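Local coordinates for glutamate ABC superfamily ATP binding cassette transporter, binding protein (Enterococcus faecium DO, PDB 5EYF), which binds glutamate and probably delivers it to an ABC transporter as the extracellular solute-binding component, at residues 4-9 against 206-211. Sequence-based numbering, arbitrary orientation. Where two conformers were deposited one is given.
Sequences NEDILE and KGQENF
Q208 sets CG beside its backbone N (chi1 -64°) and bends at chi2 (-68°), which carries its amide across to the backbone of E5 and I7, while F211, with CG anti to its backbone N (chi1 -179°), turns one ring face toward I7. The Q208 amide is used at both ends: NE2 donates to E5 O at 3.0 Å, meeting that carbonyl from above its plane, and OE1 accepts from I7 N at 2.9 Å. This pair of bonds spans D6 and fixes the rotation of the amide; the I7 side chain crosses that of Q208 at about a right angle and sets CD1 over a face of the amide, 3.5 Å from Q208 CD. I7 CG2 sits over the centre of the F211 ring in a CH-pi contact, 3.6 Å from the centroid; L8 CD2 comes to the ring's edge, and I53 of helix 41-54 touches both L8 and F211.

D6 is the N-cap of helix 7-14, its OD1 accepting from E9 N at 2.9 Å through the anti lone pair. Its OD2 receives three waters, which lead on to G207 O, Q208 OE1, N210 N and F211 N. Two of these waters accept from the first turn of helix 209-225, so one carboxylate caps its own helix directly and reaches the start of the other through solvent. The E9 N-H, the donating waters and two nearby helix N-termini would probably favour D6 as the anion; D6 and its waters thereby link two helix starts, away from the glutamate pocket.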
ATOM      1  N   ASN B   4      -3.373  -3.419 -32.011  1.00 50.86           N
ATOM      2  CA  ASN B   4      -2.051  -4.003 -32.202  1.00 48.51           C
ATOM      3  C   ASN B   4      -1.009  -2.990 -32.667  1.00 44.46           C
ATOM      4  O   ASN B   4       0.186  -3.300 -32.608  1.00 46.19           O
ATOM      5  CB  ASN B   4      -2.118  -5.170 -33.200  1.00 49.87           C
ATOM      6  CG  ASN B   4      -2.726  -6.438 -32.593  1.00 50.45           C
ATOM      7  OD1 ASN B   4      -2.324  -6.890 -31.519  1.00 50.27           O
ATOM      8  ND2 ASN B   4      -3.693  -7.019 -33.292  1.00 50.82           N
ATOM      9  N   GLU B   5      -1.422  -1.806 -33.126  0.61 40.70           N
ATOM     10  CA  GLU B   5      -0.460  -0.788 -33.530  0.61 37.78           C
ATOM     11  C   GLU B   5       0.301  -0.286 -32.309  0.61 34.03           C
ATOM     12  O   GLU B   5      -0.297   0.012 -31.271  0.61 33.01           O
ATOM     13  CB  GLU B   5      -1.160   0.374 -34.234  0.61 38.44           C
ATOM     14  CG  GLU B   5      -0.201   1.453 -34.742  0.61 39.88           C
ATOM     15  CD  GLU B   5      -0.913   2.608 -35.442  0.61 41.51           C
ATOM     16  OE1 GLU B   5      -2.047   2.946 -35.039  0.61 42.58           O
ATOM     17  OE2 GLU B   5      -0.336   3.181 -36.397  0.61 41.48           O
ATOM     18  N   ASP B   6       1.625  -0.208 -32.432  1.00 31.43           N
ATOM     19  CA  ASP B   6       2.457   0.167 -31.299  1.00 29.77           C
ATOM     20  C   ASP B   6       2.222   1.622 -30.900  1.00 27.33           C
ATOM     21  O   ASP B   6       2.300   2.522 -31.733  1.00 28.36           O
ATOM     22  CB  ASP B   6       3.926  -0.061 -31.649  1.00 30.45           C
ATOM     23  CG  ASP B   6       4.837   0.233 -30.498  1.00 30.69           C
ATOM     24  OD1 ASP B   6       5.244   1.401 -30.342  1.00 31.84           O
ATOM     25  OD2 ASP B   6       5.112  -0.694 -29.705  1.00 30.90           O
ATOM     26  N   ILE B   7       1.947   1.858 -29.611  1.00 26.06           N
ATOM     27  CA  ILE B   7       1.518   3.194 -29.183  1.00 25.86           C
ATOM     28  C   ILE B   7       2.656   4.216 -29.296  1.00 27.51           C
ATOM     29  O   ILE B   7       2.442   5.349 -29.743  1.00 26.68           O
ATOM     30  CB  ILE B   7       0.935   3.117 -27.759  1.00 27.50           C
ATOM     31  CG1 ILE B   7      -0.442   2.449 -27.805  1.00 27.39           C
ATOM     32  CG2 ILE B   7       0.864   4.508 -27.115  1.00 26.63           C
ATOM     33  CD1 ILE B   7      -0.858   1.811 -26.472  1.00 28.52           C
ATOM     34  N   LEU B   8       3.891   3.839 -28.935  1.00 28.05           N
ATOM     35  CA  LEU B   8       5.005   4.776 -29.132  1.00 28.57           C
ATOM     36  C   LEU B   8       5.275   5.058 -30.609  1.00 28.35           C
ATOM     37  O   LEU B   8       5.631   6.188 -30.981  1.00 28.99           O
ATOM     38  CB  LEU B   8       6.279   4.245 -28.484  1.00 31.17           C
ATOM     39  CG  LEU B   8       6.472   4.537 -27.013  1.00 31.65           C
ATOM     40  CD1 LEU B   8       7.879   4.091 -26.640  1.00 31.62           C
ATOM     41  CD2 LEU B   8       6.253   6.004 -26.680  1.00 29.60           C
ATOM     42  N   GLU B   9       5.189   4.033 -31.460  1.00 29.08           N
ATOM     43  CA  GLU B   9       5.388   4.274 -32.883  1.00 28.15           C
ATOM     44  C   GLU B   9       4.339   5.250 -33.406  1.00 28.66           C
ATOM     45  O   GLU B   9       4.671   6.218 -34.108  1.00 28.25           O
ATOM     46  CB  GLU B   9       5.361   2.964 -33.671  1.00 29.65           C
ATOM     47  CG  GLU B   9       6.618   2.122 -33.495  1.00 29.63           C
ATOM     48  CD  GLU B   9       6.600   0.856 -34.313  1.00 33.21           C
ATOM     49  OE1 GLU B   9       5.630   0.637 -35.070  1.00 32.77           O
ATOM     50  OE2 GLU B   9       7.564   0.073 -34.180  1.00 35.33           O
ATOM     51  N   LYS B 206      -1.850  -5.507 -23.284  1.00 25.53           N
ATOM     52  CA  LYS B 206      -0.797  -6.450 -23.611  1.00 25.54           C
ATOM     53  C   LYS B 206      -0.210  -6.137 -24.986  1.00 26.73           C
ATOM     54  O   LYS B 206      -0.906  -5.673 -25.899  1.00 29.30           O
ATOM     55  CB  LYS B 206      -1.352  -7.879 -23.588  1.00 26.87           C
ATOM     56  CG  LYS B 206      -2.006  -8.269 -22.279  1.00 27.48           C
ATOM     57  CD  LYS B 206      -0.965  -8.520 -21.200  1.00 28.20           C
ATOM     58  CE  LYS B 206      -1.582  -9.095 -19.908  1.00 28.81           C
ATOM     59  NZ  LYS B 206      -0.567  -9.160 -18.829  1.00 30.10           N
ATOM     60  N   GLY B 207       1.089  -6.391 -25.129  1.00 27.03           N
ATOM     61  CA  GLY B 207       1.759  -6.207 -26.399  1.00 25.65           C
ATOM     62  C   GLY B 207       2.168  -4.780 -26.666  1.00 26.39           C
ATOM     63  O   GLY B 207       2.436  -4.418 -27.820  1.00 28.37           O
ATOM     64  N   GLN B 208       2.202  -3.950 -25.627  1.00 24.69           N
ATOM     65  CA  GLN B 208       2.601  -2.550 -25.715  1.00 24.43           C
ATOM     66  C   GLN B 208       3.789  -2.293 -24.795  1.00 25.36           C
ATOM     67  O   GLN B 208       3.846  -1.295 -24.066  1.00 25.00           O
ATOM     68  CB  GLN B 208       1.442  -1.619 -25.360  1.00 24.53           C
ATOM     69  CG  GLN B 208       0.248  -1.682 -26.313  1.00 25.04           C
ATOM     70  CD  GLN B 208       0.570  -1.138 -27.698  1.00 26.24           C
ATOM     71  OE1 GLN B 208       1.529  -0.398 -27.876  1.00 25.57           O
ATOM     72  NE2 GLN B 208      -0.234  -1.515 -28.686  1.00 28.38           N
ATOM     73  N   GLU B 209       4.755  -3.215 -24.813  1.00 26.66           N
ATOM     74  CA  GLU B 209       5.816  -3.177 -23.812  1.00 25.67           C
ATOM     75  C   GLU B 209       6.691  -1.936 -23.937  1.00 25.27           C
ATOM     76  O   GLU B 209       7.194  -1.434 -22.923  1.00 25.37           O
ATOM     77  CB  GLU B 209       6.661  -4.444 -23.913  1.00 28.48           C
ATOM     78  CG  GLU B 209       5.901  -5.705 -23.530  1.00 31.07           C
ATOM     79  CD  GLU B 209       5.178  -6.380 -24.662  1.00 32.11           C
ATOM     80  OE1 GLU B 209       5.132  -5.838 -25.786  1.00 31.97           O
ATOM     81  OE2 GLU B 209       4.656  -7.492 -24.423  1.00 33.02           O
ATOM     82  N   ASN B 210       6.884  -1.412 -25.149  1.00 24.00           N
ATOM     83  CA  ASN B 210       7.706  -0.210 -25.269  1.00 24.44           C
ATOM     84  C   ASN B 210       7.013   0.986 -24.634  1.00 23.87           C
ATOM     85  O   ASN B 210       7.665   1.798 -23.969  1.00 23.60           O
ATOM     86  CB  ASN B 210       8.037   0.085 -26.729  1.00 25.90           C
ATOM     87  CG  ASN B 210       8.947  -0.969 -27.357  1.00 30.98           C
ATOM     88  OD1 ASN B 210       9.806  -1.554 -26.694  1.00 32.42           O
ATOM     89  ND2 ASN B 210       8.740  -1.224 -28.635  1.00 33.84           N
ATOM     90  N   PHE B 211       5.687   1.102 -24.809  1.00 22.79           N
ATOM     91  CA  PHE B 211       4.946   2.186 -24.160  1.00 20.20           C
ATOM     92  C   PHE B 211       4.932   2.009 -22.643  1.00 20.61           C
ATOM     93  O   PHE B 211       5.115   2.976 -21.891  1.00 20.52           O
ATOM     94  CB  PHE B 211       3.531   2.247 -24.735  1.00 20.66           C
ATOM     95  CG  PHE B 211       2.665   3.334 -24.167  1.00 20.08           C
ATOM     96  CD1 PHE B 211       3.055   4.657 -24.219  1.00 21.75           C
ATOM     97  CD2 PHE B 211       1.438   3.027 -23.593  1.00 21.08           C
ATOM     98  CE1 PHE B 211       2.248   5.658 -23.697  1.00 22.99           C
ATOM     99  CE2 PHE B 211       0.616   4.026 -23.077  1.00 21.80           C
ATOM    100  CZ  PHE B 211       1.022   5.347 -23.123  1.00 22.88           C
TER
HETATM  101  O   HOH W   1       3.450  -3.073 -30.133  0.47 22.64           O
HETATM  102  O   HOH W   2       8.129   1.217 -29.800  0.39 23.89           O
HETATM  103  O   HOH W   3       4.200   0.219 -27.189  1.00 28.84           O
HETATM  104  O   HOH W   4       6.271  -2.409 -27.701  0.63 31.41           O